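Long-range contacts in pollen-specific leucine-rich repeat extensin-like protein 1 (Arabidopsis thaliana, PDB 6TME), which probably binds RALF-type signalling peptides through its leucine-rich repeat domain, contributing to cell-wall integrity during pollen tube growth: residues N292-F297 with S314-N319; A282-M287 with C303-L308; Q52-A57 with A67-P72; Y48-A53 with P110-L115. One frame throughout, in Å; residues are numbered along the deposited sequence.

Interaction 1. Residues N292-F297 with S314-N319; sequences NKFTGF and SYNFFN
Phe317, Phe294 and Phe318 bury the most surface here, and each meets the facing segment differently. Phe317 is tied through its backbone: its N donates to Phe294 O at 2.7 Å. Its ring is approached edge-on, with Phe294 O near the ring plane and Lys293 CG 3.6 Å from CE2. With CG beside its own backbone N (chi1 -56°), Phe317 runs alongside the lysine, both side chains pointing the same way. Lys349 makes a cation-pi contact with this ring, and Val357 of helix 351-358 also touches it. Phe294 and Phe318 likewise lie side by side, and Phe318 CZ comes within 3.4 Å of Phe294 CB. The carbonyl carbon of Phe294 sits over one face of the Phe318 ring, whereas Gly296 O lies at its edge.

These are matching positions, 24 residues apart, in consecutive plant-type leucine-rich repeats, and the two segments run in nearly the same direction (24° apart). Asn292 and Asn316 are the asparagines of the repeat consensus. Asn316 OD1 accepts from Phe294 N at 3.2 Å, the donor tilted 32° out of the carbonyl plane, while its ND2 donates to Phe313 O and Phe289 O. Asn292 ND2 serves Phe289 O and Ala265 O in the same way, one turn earlier. Backbone bonds brace both ends: Asn292 N reaches Tyr315 O at 3.1 Å, and Asn319 N reaches Gly296 O at 3.0 Å. Between Gly296 N and Phe317 O a water mediates, accepting from the nitrogen at 2.7 Å and donating to the oxygen at 2.7 Å.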
loop_
_atom_site.group_PDB
_atom_site.type_symbol
_atom_site.label_atom_id
_atom_site.label_comp_id
_atom_site.label_asym_id
_atom_site.label_seq_id
_atom_site.Cartn_x
_atom_site.Cartn_y
_atom_site.Cartn_z
ATOM N N ASN A 292 2.754 -19.830 7.824
ATOM C CA ASN A 292 2.740 -20.434 6.507
ATOM C C ASN A 292 2.922 -21.932 6.699
ATOM O O ASN A 292 2.667 -22.470 7.780
ATOM C CB ASN A 292 3.807 -19.754 5.641
ATOM C CG ASN A 292 3.288 -18.486 5.007
ATOM O OD1 ASN A 292 2.376 -18.530 4.185
ATOM N ND2 ASN A 292 3.852 -17.349 5.395
ATOM N N LYS A 293 3.378 -22.615 5.658
ATOM C CA LYS A 293 3.658 -24.042 5.749
ATOM C C LYS A 293 5.069 -24.334 5.274
ATOM O O LYS A 293 5.334 -25.373 4.665
ATOM C CB LYS A 293 2.637 -24.856 4.955
ATOM C CG LYS A 293 1.413 -25.181 5.767
ATOM C CD LYS A 293 0.148 -24.615 5.170
ATOM C CE LYS A 293 -0.198 -25.276 3.866
ATOM N NZ LYS A 293 -1.523 -24.798 3.392
ATOM N N PHE A 294 6.000 -23.419 5.543
ATOM C CA PHE A 294 7.380 -23.642 5.141
ATOM C C PHE A 294 7.988 -24.804 5.909
ATOM O O PHE A 294 7.658 -25.063 7.075
ATOM C CB PHE A 294 8.245 -22.417 5.393
ATOM C CG PHE A 294 7.881 -21.236 4.566
ATOM C CD1 PHE A 294 8.097 -21.237 3.194
ATOM C CD2 PHE A 294 7.344 -20.104 5.169
ATOM C CE1 PHE A 294 7.766 -20.127 2.424
ATOM C CE2 PHE A 294 7.004 -18.998 4.401
ATOM C CZ PHE A 294 7.222 -19.005 3.027
ATOM N N THR A 295 8.930 -25.468 5.257
ATOM C CA THR A 295 9.646 -26.585 5.846
ATOM C C THR A 295 11.138 -26.382 5.642
ATOM O O THR A 295 11.576 -25.537 4.853
ATOM C CB THR A 295 9.203 -27.920 5.238
ATOM O OG1 THR A 295 9.300 -27.853 3.810
ATOM C CG2 THR A 295 7.760 -28.223 5.626
ATOM N N GLY A 296 11.918 -27.164 6.382
ATOM C CA GLY A 296 13.341 -27.226 6.142
ATOM C C GLY A 296 14.158 -26.385 7.095
ATOM O O GLY A 296 13.779 -26.161 8.251
ATOM N N PHE A 297 15.282 -25.897 6.594
ATOM C CA PHE A 297 16.312 -25.274 7.403
ATOM C C PHE A 297 16.283 -23.761 7.220
ATOM O O PHE A 297 16.031 -23.264 6.120
ATOM C CB PHE A 297 17.692 -25.839 7.026
ATOM C CG PHE A 297 18.574 -26.090 8.196
ATOM C CD1 PHE A 297 18.455 -27.262 8.928
ATOM C CD2 PHE A 297 19.514 -25.141 8.588
ATOM C CE1 PHE A 297 19.261 -27.486 10.028
ATOM C CE2 PHE A 297 20.324 -25.359 9.689
ATOM C CZ PHE A 297 20.192 -26.534 10.411
ATOM N N SER A 314 7.868 -17.782 12.679
ATOM C CA SER A 314 7.103 -18.619 13.576
ATOM C C SER A 314 5.901 -19.233 12.849
ATOM O O SER A 314 5.513 -18.798 11.766
ATOM C CB SER A 314 6.661 -17.782 14.775
ATOM O OG SER A 314 5.718 -16.840 14.352
ATOM N N TYR A 315 5.295 -20.250 13.472
ATOM C CA TYR A 315 4.137 -20.953 12.912
ATOM C C TYR A 315 4.406 -21.411 11.482
ATOM O O TYR A 315 3.734 -20.999 10.524
ATOM C CB TYR A 315 2.880 -20.090 12.972
ATOM C CG TYR A 315 2.524 -19.810 14.379
ATOM C CD1 TYR A 315 1.756 -20.715 15.107
ATOM C CD2 TYR A 315 2.999 -18.672 15.019
ATOM C CE1 TYR A 315 1.449 -20.482 16.429
ATOM C CE2 TYR A 315 2.693 -18.431 16.347
ATOM C CZ TYR A 315 1.921 -19.342 17.042
ATOM O OH TYR A 315 1.614 -19.112 18.355
ATOM N N ASN A 316 5.403 -22.283 11.369
ATOM C CA ASN A 316 5.745 -22.967 10.121
ATOM C C ASN A 316 6.105 -24.407 10.478
ATOM O O ASN A 316 5.743 -24.918 11.548
ATOM C CB ASN A 316 6.856 -22.198 9.397
ATOM C CG ASN A 316 6.313 -20.953 8.694
ATOM O OD1 ASN A 316 5.558 -21.068 7.733
ATOM N ND2 ASN A 316 6.653 -19.767 9.204
ATOM N N PHE A 317 6.822 -25.092 9.592
ATOM C CA PHE A 317 7.321 -26.431 9.940
ATOM C C PHE A 317 8.824 -26.539 9.712
ATOM O O PHE A 317 9.316 -27.535 9.169
ATOM C CB PHE A 317 6.609 -27.523 9.147
ATOM C CG PHE A 317 5.116 -27.510 9.287
ATOM C CD1 PHE A 317 4.490 -28.338 10.189
ATOM C CD2 PHE A 317 4.344 -26.676 8.499
ATOM C CE1 PHE A 317 3.125 -28.341 10.320
ATOM C CE2 PHE A 317 2.972 -26.676 8.618
ATOM C CZ PHE A 317 2.362 -27.517 9.540
ATOM N N PHE A 318 9.584 -25.517 10.099
ATOM C CA PHE A 318 11.033 -25.626 10.028
ATOM C C PHE A 318 11.515 -26.686 11.027
ATOM O O PHE A 318 11.053 -26.740 12.176
ATOM C CB PHE A 318 11.677 -24.265 10.304
ATOM C CG PHE A 318 11.313 -23.188 9.287
ATOM C CD1 PHE A 318 11.805 -23.241 7.983
ATOM C CD2 PHE A 318 10.493 -22.124 9.639
ATOM C CE1 PHE A 318 11.473 -22.251 7.052
ATOM C CE2 PHE A 318 10.152 -21.146 8.712
ATOM C CZ PHE A 318 10.649 -21.201 7.421
ATOM N N ASN A 319 12.417 -27.554 10.576
ATOM C CA ASN A 319 12.971 -28.595 11.433
ATOM C C ASN A 319 14.443 -28.370 11.759
ATOM O O ASN A 319 15.042 -29.209 12.434
ATOM C CB ASN A 319 12.768 -29.990 10.811
ATOM C CG ASN A 319 13.526 -30.180 9.488
ATOM O OD1 ASN A 319 14.117 -29.250 8.937
ATOM N ND2 ASN A 319 13.510 -31.402 8.983
HETATM O O HOH W 1 11.085 -29.178 8.037
#

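Interaction 2. Residues A282-M287 with C303-L308; sequences ANVEQM and CKLPKL. With SO4 (sulfate ion), chain K.
Lys307 sets its CG beside the backbone N (chi1 -70°) and bends once, at chi3 (60°), which carries its ammonium group to Asn283 and Glu285. Lys307 NZ donates to Asn283 OD1 at 2.7 Å, in the carbonyl plane and on a lone pair, with the two side chains running alongside each other. Glu285 instead comes across the lysine at a slant, and its OE2 forms a salt bridge with Lys307 NZ at 3.2 Å. Two groups grip one ammonium group, whose positive charge is probably partly offset by the carboxylate. The other carboxylate oxygen, OE1, is hydrogen-bonded to an aromatic side chain of another protein's chain, so Glu285 joins this repeat contact to the partner.

The segments come from successive leucine-rich repeats, with Asn283 and Val284 matching Lys307 and Leu308 24 residues on; the first runs into strand 286-288 and the second leads up to strand 310-312. Glu285 CA approaches Lys307 O at 3.4 Å as a CH...O contact. A water links the segments, donating to Val284 O at 2.9 Å and accepting from Lys307 N at 2.7 Å. On the interior side, Val284 CG1 packs on Leu305 CD1 at 4.0 Å. Leu308 CD1 lies 4.2 Å from Met287 CB. Two residues before Leu305, Cys303 is fastened to Cys325 by a disulfide, and Lys304 NZ makes a weak hydrogen bond to a sulfate, probably from the crystallisation liquor.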
loop_
_atom_site.group_PDB
_atom_site.type_symbol
_atom_site.label_atom_id
_atom_site.label_comp_id
_atom_site.label_asym_id
_atom_site.label_seq_id
_atom_site.Cartn_x
_atom_site.Cartn_y
_atom_site.Cartn_z
ATOM N N ALA A 282 20.154 -7.701 0.351
ATOM C CA ALA A 282 21.225 -6.998 1.049
ATOM C C ALA A 282 20.715 -5.861 1.925
ATOM O O ALA A 282 21.453 -5.390 2.794
ATOM C CB ALA A 282 22.241 -6.469 0.031
ATOM N N ASN A 283 19.478 -5.408 1.728
ATOM C CA ASN A 283 18.953 -4.268 2.474
ATOM C C ASN A 283 17.792 -4.611 3.396
ATOM O O ASN A 283 17.300 -3.711 4.085
ATOM C CB ASN A 283 18.497 -3.152 1.518
ATOM C CG ASN A 283 19.615 -2.177 1.181
ATOM O OD1 ASN A 283 20.024 -1.359 2.014
ATOM N ND2 ASN A 283 20.134 -2.276 -0.042
ATOM N N VAL A 284 17.328 -5.862 3.424
ATOM C CA VAL A 284 16.083 -6.146 4.118
ATOM C C VAL A 284 16.269 -5.895 5.603
ATOM O O VAL A 284 17.304 -6.237 6.188
ATOM C CB VAL A 284 15.584 -7.568 3.823
ATOM C CG1 VAL A 284 16.316 -8.616 4.628
ATOM C CG2 VAL A 284 14.069 -7.636 4.083
ATOM N N GLU A 285 15.303 -5.207 6.201
ATOM C CA GLU A 285 15.331 -4.918 7.623
ATOM C C GLU A 285 14.284 -5.700 8.390
ATOM O O GLU A 285 14.570 -6.239 9.470
ATOM C CB GLU A 285 15.135 -3.418 7.855
ATOM C CG GLU A 285 16.342 -2.593 7.446
ATOM C CD GLU A 285 16.029 -1.108 7.342
ATOM O OE1 GLU A 285 15.005 -0.666 7.914
ATOM O OE2 GLU A 285 16.793 -0.387 6.661
ATOM N N GLN A 286 13.088 -5.782 7.823
ATOM C CA GLN A 286 11.956 -6.503 8.383
ATOM C C GLN A 286 11.618 -7.617 7.412
ATOM O O GLN A 286 11.392 -7.360 6.225
ATOM C CB GLN A 286 10.752 -5.570 8.579
ATOM C CG GLN A 286 11.024 -4.348 9.451
ATOM C CD GLN A 286 11.048 -4.683 10.936
ATOM O OE1 GLN A 286 10.303 -5.553 11.417
ATOM N NE2 GLN A 286 11.893 -3.990 11.669
ATOM N N MET A 287 11.620 -8.849 7.900
ATOM C CA MET A 287 11.292 -10.007 7.077
ATOM C C MET A 287 10.429 -10.933 7.921
ATOM O O MET A 287 10.851 -11.361 8.999
ATOM C CB MET A 287 12.551 -10.722 6.573
ATOM C CG MET A 287 12.257 -11.645 5.378
ATOM S SD MET A 287 13.674 -11.997 4.310
ATOM C CE MET A 287 14.781 -12.798 5.446
ATOM N N CYS A 303 20.024 -15.375 8.202
ATOM C CA CYS A 303 20.012 -14.761 9.522
ATOM C C CYS A 303 21.165 -13.794 9.752
ATOM O O CYS A 303 21.103 -13.009 10.708
ATOM C CB CYS A 303 20.012 -15.844 10.597
ATOM S SG CYS A 303 18.506 -16.876 10.548
ATOM N N LYS A 304 22.199 -13.803 8.905
ATOM C CA LYS A 304 23.300 -12.862 9.071
ATOM C C LYS A 304 23.308 -11.771 8.007
ATOM O O LYS A 304 24.320 -11.089 7.835
ATOM C CB LYS A 304 24.628 -13.614 9.125
ATOM C CG LYS A 304 24.838 -14.140 10.541
ATOM C CD LYS A 304 25.835 -15.276 10.700
ATOM C CE LYS A 304 27.248 -14.882 10.348
ATOM N NZ LYS A 304 28.206 -15.742 11.102
ATOM N N LEU A 305 22.188 -11.580 7.309
ATOM C CA LEU A 305 22.055 -10.449 6.405
ATOM C C LEU A 305 22.316 -9.148 7.168
ATOM O O LEU A 305 21.887 -9.003 8.318
ATOM C CB LEU A 305 20.666 -10.444 5.772
ATOM C CG LEU A 305 20.407 -11.489 4.673
ATOM C CD1 LEU A 305 18.921 -11.703 4.439
ATOM C CD2 LEU A 305 21.080 -11.113 3.362
ATOM N N PRO A 306 23.020 -8.188 6.562
ATOM C CA PRO A 306 23.613 -7.091 7.356
ATOM C C PRO A 306 22.620 -6.110 7.958
ATOM O O PRO A 306 22.872 -5.585 9.051
ATOM C CB PRO A 306 24.521 -6.392 6.340
ATOM C CG PRO A 306 23.886 -6.710 5.007
ATOM C CD PRO A 306 23.382 -8.111 5.138
ATOM N N LYS A 307 21.520 -5.800 7.276
ATOM C CA LYS A 307 20.565 -4.840 7.811
ATOM C C LYS A 307 19.361 -5.513 8.453
ATOM O O LYS A 307 18.476 -4.818 8.969
ATOM C CB LYS A 307 20.122 -3.867 6.711
ATOM C CG LYS A 307 21.260 -2.904 6.305
ATOM C CD LYS A 307 20.862 -2.005 5.135
ATOM C CE LYS A 307 19.646 -1.136 5.487
ATOM N NZ LYS A 307 18.987 -0.500 4.304
ATOM N N LEU A 308 19.333 -6.845 8.467
ATOM C CA LEU A 308 18.182 -7.584 8.965
ATOM C C LEU A 308 18.091 -7.438 10.472
ATOM O O LEU A 308 18.974 -7.901 11.190
ATOM C CB LEU A 308 18.307 -9.048 8.574
ATOM C CG LEU A 308 17.229 -9.917 9.218
ATOM C CD1 LEU A 308 15.815 -9.441 8.818
ATOM C CD2 LEU A 308 17.464 -11.364 8.837
HETATM S S SO4 K . 26.486 -19.458 12.878
HETATM O O1 SO4 K . 26.841 -18.561 13.980
HETATM O O2 SO4 K . 25.088 -19.865 13.003
HETATM O O3 SO4 K . 27.335 -20.646 12.940
HETATM O O4 SO4 K . 26.697 -18.780 11.601
HETATM O O HOH W 2 19.941 -7.100 5.498
#

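Interaction 3. Residues Q52-A57 with A67-P72; sequences QAWKKA and ANWVGP
The indoles of Trp54 and Trp69 cross obliquely, with Trp54 CE3 near the plane of the Trp69 ring at its edge, 4.0 Å from CH2. Elsewhere on that edge Asn68 OD1 lies in the ring plane. Tyr77 stacks on the Trp69 ring, and Lys78 O accepts from its NE1, so the orientation of the indole is fixed by contacts beyond the two segments. This is the N-terminal capping domain of the leucine-rich repeat, where helix 43-56 is pinned to the loop that follows it. Trp69, the centre of an inverse gamma turn, presents its carbonyl oxygen to the helix. Gln52 NE2 donates to Trp69 O at 2.9 Å, with an N-H...O angle of 161°. The oxygen lies in the amide plane of the glutamine, although the donor stands 59° out of the carbonyl plane. Lys55 is fully extended, CG anti to the backbone N (chi1 -180°), and runs antiparallel to the Trp69 side chain as it passes. Lys55 NZ donates to Trp69 O at 2.9 Å from the opposite face of the carbonyl plane. The ammonium also donates to a water, which in turn donates to Ala67 O at 2.7 Å.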
loop_
_atom_site.group_PDB
_atom_site.type_symbol
_atom_site.label_atom_id
_atom_site.label_comp_id
_atom_site.label_asym_id
_atom_site.label_seq_id
_atom_site.Cartn_x
_atom_site.Cartn_y
_atom_site.Cartn_z
ATOM N N GLN A 52 -20.682 22.530 -5.016
ATOM C CA GLN A 52 -22.063 22.589 -4.540
ATOM C C GLN A 52 -22.813 21.292 -4.847
ATOM O O GLN A 52 -23.654 20.863 -4.047
ATOM C CB GLN A 52 -22.814 23.795 -5.138
ATOM C CG GLN A 52 -22.412 25.177 -4.572
ATOM C CD GLN A 52 -22.575 25.253 -3.060
ATOM O OE1 GLN A 52 -23.538 24.731 -2.515
ATOM N NE2 GLN A 52 -21.634 25.902 -2.379
ATOM N N ALA A 53 -22.539 20.659 -5.998
ATOM C CA ALA A 53 -23.145 19.352 -6.245
ATOM C C ALA A 53 -22.656 18.330 -5.221
ATOM O O ALA A 53 -23.424 17.461 -4.796
ATOM C CB ALA A 53 -22.845 18.876 -7.665
ATOM N N TRP A 54 -21.400 18.448 -4.778
ATOM C CA TRP A 54 -20.862 17.512 -3.793
ATOM C C TRP A 54 -21.502 17.727 -2.424
ATOM O O TRP A 54 -21.935 16.765 -1.769
ATOM C CB TRP A 54 -19.339 17.653 -3.717
ATOM C CG TRP A 54 -18.631 16.446 -3.169
ATOM C CD1 TRP A 54 -19.183 15.224 -2.876
ATOM C CD2 TRP A 54 -17.238 16.345 -2.843
ATOM N NE1 TRP A 54 -18.222 14.380 -2.380
ATOM C CE2 TRP A 54 -17.017 15.036 -2.356
ATOM C CE3 TRP A 54 -16.158 17.238 -2.899
ATOM C CZ2 TRP A 54 -15.758 14.598 -1.931
ATOM C CZ3 TRP A 54 -14.902 16.802 -2.489
ATOM C CH2 TRP A 54 -14.711 15.492 -2.010
ATOM N N LYS A 55 -21.593 18.986 -1.992
ATOM C CA LYS A 55 -22.224 19.319 -0.716
ATOM C C LYS A 55 -23.681 18.861 -0.658
ATOM O O LYS A 55 -24.162 18.448 0.404
ATOM C CB LYS A 55 -22.124 20.824 -0.478
ATOM C CG LYS A 55 -22.738 21.329 0.829
ATOM C CD LYS A 55 -22.712 22.858 0.868
ATOM C CE LYS A 55 -23.053 23.417 2.263
ATOM N NZ LYS A 55 -23.132 24.926 2.204
ATOM N N LYS A 56 -24.413 18.942 -1.775
ATOM C CA LYS A 56 -25.766 18.374 -1.793
ATOM C C LYS A 56 -25.759 16.890 -1.446
ATOM O O LYS A 56 -26.697 16.402 -0.806
ATOM C CB LYS A 56 -26.432 18.572 -3.153
ATOM C CG LYS A 56 -26.917 19.979 -3.421
ATOM C CD LYS A 56 -27.719 19.993 -4.726
ATOM C CE LYS A 56 -28.299 21.368 -5.046
ATOM N NZ LYS A 56 -29.153 21.297 -6.277
ATOM N N ALA A 57 -24.705 16.162 -1.828
ATOM C CA ALA A 57 -24.588 14.742 -1.503
ATOM C C ALA A 57 -24.043 14.474 -0.106
ATOM O O ALA A 57 -23.893 13.310 0.245
ATOM C CB ALA A 57 -23.698 14.032 -2.526
ATOM N N ALA A 67 -19.466 23.767 6.222
ATOM C CA ALA A 67 -20.241 24.922 6.663
ATOM C C ALA A 67 -19.959 26.167 5.820
ATOM O O ALA A 67 -20.890 26.852 5.382
ATOM C CB ALA A 67 -19.946 25.197 8.139
ATOM N N ASN A 68 -18.685 26.488 5.587
ATOM C CA ASN A 68 -18.361 27.692 4.824
ATOM C C ASN A 68 -18.381 27.475 3.312
ATOM O O ASN A 68 -17.956 28.371 2.576
ATOM C CB ASN A 68 -16.998 28.268 5.246
ATOM C CG ASN A 68 -15.801 27.502 4.646
ATOM O OD1 ASN A 68 -15.913 26.334 4.258
ATOM N ND2 ASN A 68 -14.655 28.173 4.565
ATOM N N TRP A 69 -18.875 26.330 2.823
ATOM C CA TRP A 69 -18.974 26.113 1.374
ATOM C C TRP A 69 -20.198 26.849 0.810
ATOM O O TRP A 69 -21.218 26.254 0.436
ATOM C CB TRP A 69 -19.049 24.629 1.045
ATOM C CG TRP A 69 -17.822 23.838 1.270
ATOM C CD1 TRP A 69 -16.799 24.113 2.141
ATOM C CD2 TRP A 69 -17.474 22.617 0.613
ATOM N NE1 TRP A 69 -15.846 23.139 2.066
ATOM C CE2 TRP A 69 -16.234 22.201 1.142
ATOM C CE3 TRP A 69 -18.095 21.827 -0.364
ATOM C CZ2 TRP A 69 -15.594 21.024 0.720
ATOM C CZ3 TRP A 69 -17.456 20.646 -0.778
ATOM C CH2 TRP A 69 -16.220 20.263 -0.237
ATOM N N VAL A 70 -20.077 28.178 0.750
ATOM C CA VAL A 70 -21.164 29.056 0.311
ATOM C C VAL A 70 -20.579 30.205 -0.500
ATOM O O VAL A 70 -19.512 30.735 -0.173
ATOM C CB VAL A 70 -21.991 29.606 1.496
ATOM C CG1 VAL A 70 -22.568 28.476 2.333
ATOM C CG2 VAL A 70 -21.142 30.499 2.378
ATOM N N GLY A 71 -21.278 30.594 -1.560
ATOM C CA GLY A 71 -20.833 31.688 -2.386
ATOM C C GLY A 71 -19.753 31.283 -3.368
ATOM O O GLY A 71 -19.172 30.199 -3.285
ATOM N N PRO A 72 -19.433 32.179 -4.305
ATOM C CA PRO A 72 -18.549 31.820 -5.423
ATOM C C PRO A 72 -17.057 31.904 -5.125
ATOM O O PRO A 72 -16.253 31.621 -6.023
ATOM C CB PRO A 72 -18.945 32.849 -6.490
ATOM C CG PRO A 72 -19.265 34.070 -5.667
ATOM C CD PRO A 72 -19.936 33.556 -4.415
HETATM O O HOH W 3 -23.247 25.670 4.633
#

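Interaction 4. Residues Y48-A53 with P110-L115; sequences YIALQA and PELGLL
Helix residue Ala50 and Leu112 of a 3-10 turn, assigned from bonds of Gly113 N to Pro110 O, Leu114 N to Glu111 O and Leu115 N to Leu112 O, bring their CA atoms to 5.0 Å, the nearest backbone approach of the two segments.

No hydrogen bond joins the segments, so the fit is one of shape. Ala50 buries most, its methyl pointing at the turn. Ala50 CB touches Glu111 O at 3.6 Å and Leu115 CG at 3.7 Å, while Leu114 CB lies somewhat farther off at 4.2 Å. A side chain this small is consistent with the close backbone approach. One helical turn on, Ala53 CB meets Glu111 CB at 3.7 Å, so the aliphatic start of the glutamate does the touching there. Leu112 departs from the helix along its CB bond, but with CG beside the backbone N (chi1 -65°) and an extended chi2 its CD2 comes back to 3.8 Å from Ala50 O. At the flank Ile49 CG2 and Leu114 CD1 meet at 4.0 Å, the two side chains crossing.

The segment 110-115 carries the Pro-Glu-Leu-Gly-x-Leu sequence seen in plant-type repeats, and it lies in the loop between strands 105-106 and 120-122. Helix 43-56 of the N-terminal cap therefore rests directly on an early repeat. On the same helix, Trp54 beyond the segment packs on Leu112, and Ala47 before it on Leu115. On the repeat side, Pro110 O is hydrogen-bonded to Ser135 OG in a later loop.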
loop_
_atom_site.group_PDB
_atom_site.type_symbol
_atom_site.label_atom_id
_atom_site.label_comp_id
_atom_site.label_asym_id
_atom_site.label_seq_id
_atom_site.Cartn_x
_atom_site.Cartn_y
_atom_site.Cartn_z
ATOM N N TYR A 48 -17.172 25.844 -8.609
ATOM C CA TYR A 48 -18.291 26.151 -7.725
ATOM C C TYR A 48 -19.417 25.138 -7.902
ATOM O O TYR A 48 -19.963 24.622 -6.923
ATOM C CB TYR A 48 -18.811 27.572 -7.998
ATOM C CG TYR A 48 -20.086 27.896 -7.238
ATOM C CD1 TYR A 48 -20.042 28.204 -5.880
ATOM C CD2 TYR A 48 -21.336 27.858 -7.865
ATOM C CE1 TYR A 48 -21.179 28.493 -5.176
ATOM C CE2 TYR A 48 -22.494 28.144 -7.160
ATOM C CZ TYR A 48 -22.406 28.460 -5.810
ATOM O OH TYR A 48 -23.535 28.729 -5.063
ATOM N N ILE A 49 -19.790 24.867 -9.153
ATOM C CA ILE A 49 -20.852 23.904 -9.437
ATOM C C ILE A 49 -20.476 22.512 -8.911
ATOM O O ILE A 49 -21.275 21.840 -8.241
ATOM C CB ILE A 49 -21.143 23.895 -10.949
ATOM C CG1 ILE A 49 -21.786 25.227 -11.375
ATOM C CG2 ILE A 49 -22.012 22.681 -11.339
ATOM C CD1 ILE A 49 -21.704 25.519 -12.909
ATOM N N ALA A 50 -19.245 22.069 -9.197
ATOM C CA ALA A 50 -18.741 20.800 -8.674
ATOM C C ALA A 50 -18.890 20.708 -7.162
ATOM O O ALA A 50 -19.408 19.711 -6.631
ATOM C CB ALA A 50 -17.275 20.620 -9.064
ATOM N N LEU A 51 -18.441 21.743 -6.448
ATOM C CA LEU A 51 -18.408 21.629 -4.994
ATOM C C LEU A 51 -19.803 21.724 -4.405
ATOM O O LEU A 51 -20.092 21.071 -3.398
ATOM C CB LEU A 51 -17.493 22.688 -4.390
ATOM C CG LEU A 51 -16.018 22.510 -4.737
ATOM C CD1 LEU A 51 -15.244 23.816 -4.445
ATOM C CD2 LEU A 51 -15.403 21.305 -4.024
ATOM N N GLN A 52 -20.682 22.530 -5.016
ATOM C CA GLN A 52 -22.063 22.589 -4.540
ATOM C C GLN A 52 -22.813 21.292 -4.847
ATOM O O GLN A 52 -23.654 20.863 -4.047
ATOM C CB GLN A 52 -22.814 23.795 -5.138
ATOM C CG GLN A 52 -22.412 25.177 -4.572
ATOM C CD GLN A 52 -22.575 25.253 -3.060
ATOM O OE1 GLN A 52 -23.538 24.731 -2.515
ATOM N NE2 GLN A 52 -21.634 25.902 -2.379
ATOM N N ALA A 53 -22.539 20.659 -5.998
ATOM C CA ALA A 53 -23.145 19.352 -6.245
ATOM C C ALA A 53 -22.656 18.330 -5.221
ATOM O O ALA A 53 -23.424 17.461 -4.796
ATOM C CB ALA A 53 -22.845 18.876 -7.665
ATOM N N PRO A 110 -20.937 12.663 -10.235
ATOM C CA PRO A 110 -20.268 12.885 -11.528
ATOM C C PRO A 110 -19.742 14.283 -11.706
ATOM O O PRO A 110 -18.735 14.470 -12.399
ATOM C CB PRO A 110 -21.379 12.603 -12.549
ATOM C CG PRO A 110 -22.333 11.727 -11.831
ATOM C CD PRO A 110 -22.316 12.174 -10.410
ATOM N N GLU A 111 -20.393 15.273 -11.090
ATOM C CA GLU A 111 -20.029 16.669 -11.311
ATOM C C GLU A 111 -18.613 16.974 -10.838
ATOM O O GLU A 111 -18.012 17.948 -11.310
ATOM C CB GLU A 111 -21.038 17.598 -10.614
ATOM C CG GLU A 111 -22.384 17.722 -11.313
ATOM C CD GLU A 111 -23.285 16.488 -11.152
ATOM O OE1 GLU A 111 -22.942 15.558 -10.381
ATOM O OE2 GLU A 111 -24.347 16.450 -11.815
ATOM N N LEU A 112 -18.054 16.159 -9.935
ATOM C CA LEU A 112 -16.664 16.355 -9.543
ATOM C C LEU A 112 -15.733 16.278 -10.745
ATOM O O LEU A 112 -14.609 16.799 -10.685
ATOM C CB LEU A 112 -16.262 15.326 -8.479
ATOM C CG LEU A 112 -17.023 15.496 -7.154
ATOM C CD1 LEU A 112 -16.619 14.496 -6.099
ATOM C CD2 LEU A 112 -16.880 16.924 -6.628
ATOM N N GLY A 113 -16.189 15.672 -11.847
ATOM C CA GLY A 113 -15.423 15.688 -13.085
ATOM C C GLY A 113 -15.150 17.082 -13.629
ATOM O O GLY A 113 -14.340 17.226 -14.558
ATOM N N LEU A 114 -15.804 18.109 -13.073
ATOM C CA LEU A 114 -15.541 19.471 -13.498
ATOM C C LEU A 114 -14.275 20.049 -12.870
ATOM O O LEU A 114 -13.798 21.087 -13.328
ATOM C CB LEU A 114 -16.749 20.361 -13.173
ATOM C CG LEU A 114 -18.013 20.114 -14.020
ATOM C CD1 LEU A 114 -19.212 20.768 -13.391
ATOM C CD2 LEU A 114 -17.871 20.544 -15.490
ATOM N N LEU A 115 -13.716 19.409 -11.842
ATOM C CA LEU A 115 -12.536 19.934 -11.151
ATOM C C LEU A 115 -11.256 19.604 -11.922
ATOM O O LEU A 115 -10.353 18.923 -11.430
ATOM C CB LEU A 115 -12.480 19.376 -9.734
ATOM C CG LEU A 115 -13.633 19.860 -8.866
ATOM C CD1 LEU A 115 -13.701 19.108 -7.526
ATOM C CD2 LEU A 115 -13.507 21.366 -8.645
#

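From the N terminus, helix 43-56 starts two contacts. Interaction 3 closes the short loop from the helix to residues 67-72, and interaction 4 closes a much longer one, returning at 110-115 after the first strands. They share Gln52 and Ala53, their centres lie about 10 Å apart, and they touch directly, so the cap helix is held between its own loop and an early repeat. Far along the solenoid, on the opposite side of the chain's centre, interactions 2 and 1 cross: 282-287, 292-297, 303-308 and 314-319 alternate. Their centres are about 19 Å apart without touching, and each closes a loop of about one repeat, tying overlapping parts of one repeat to the next.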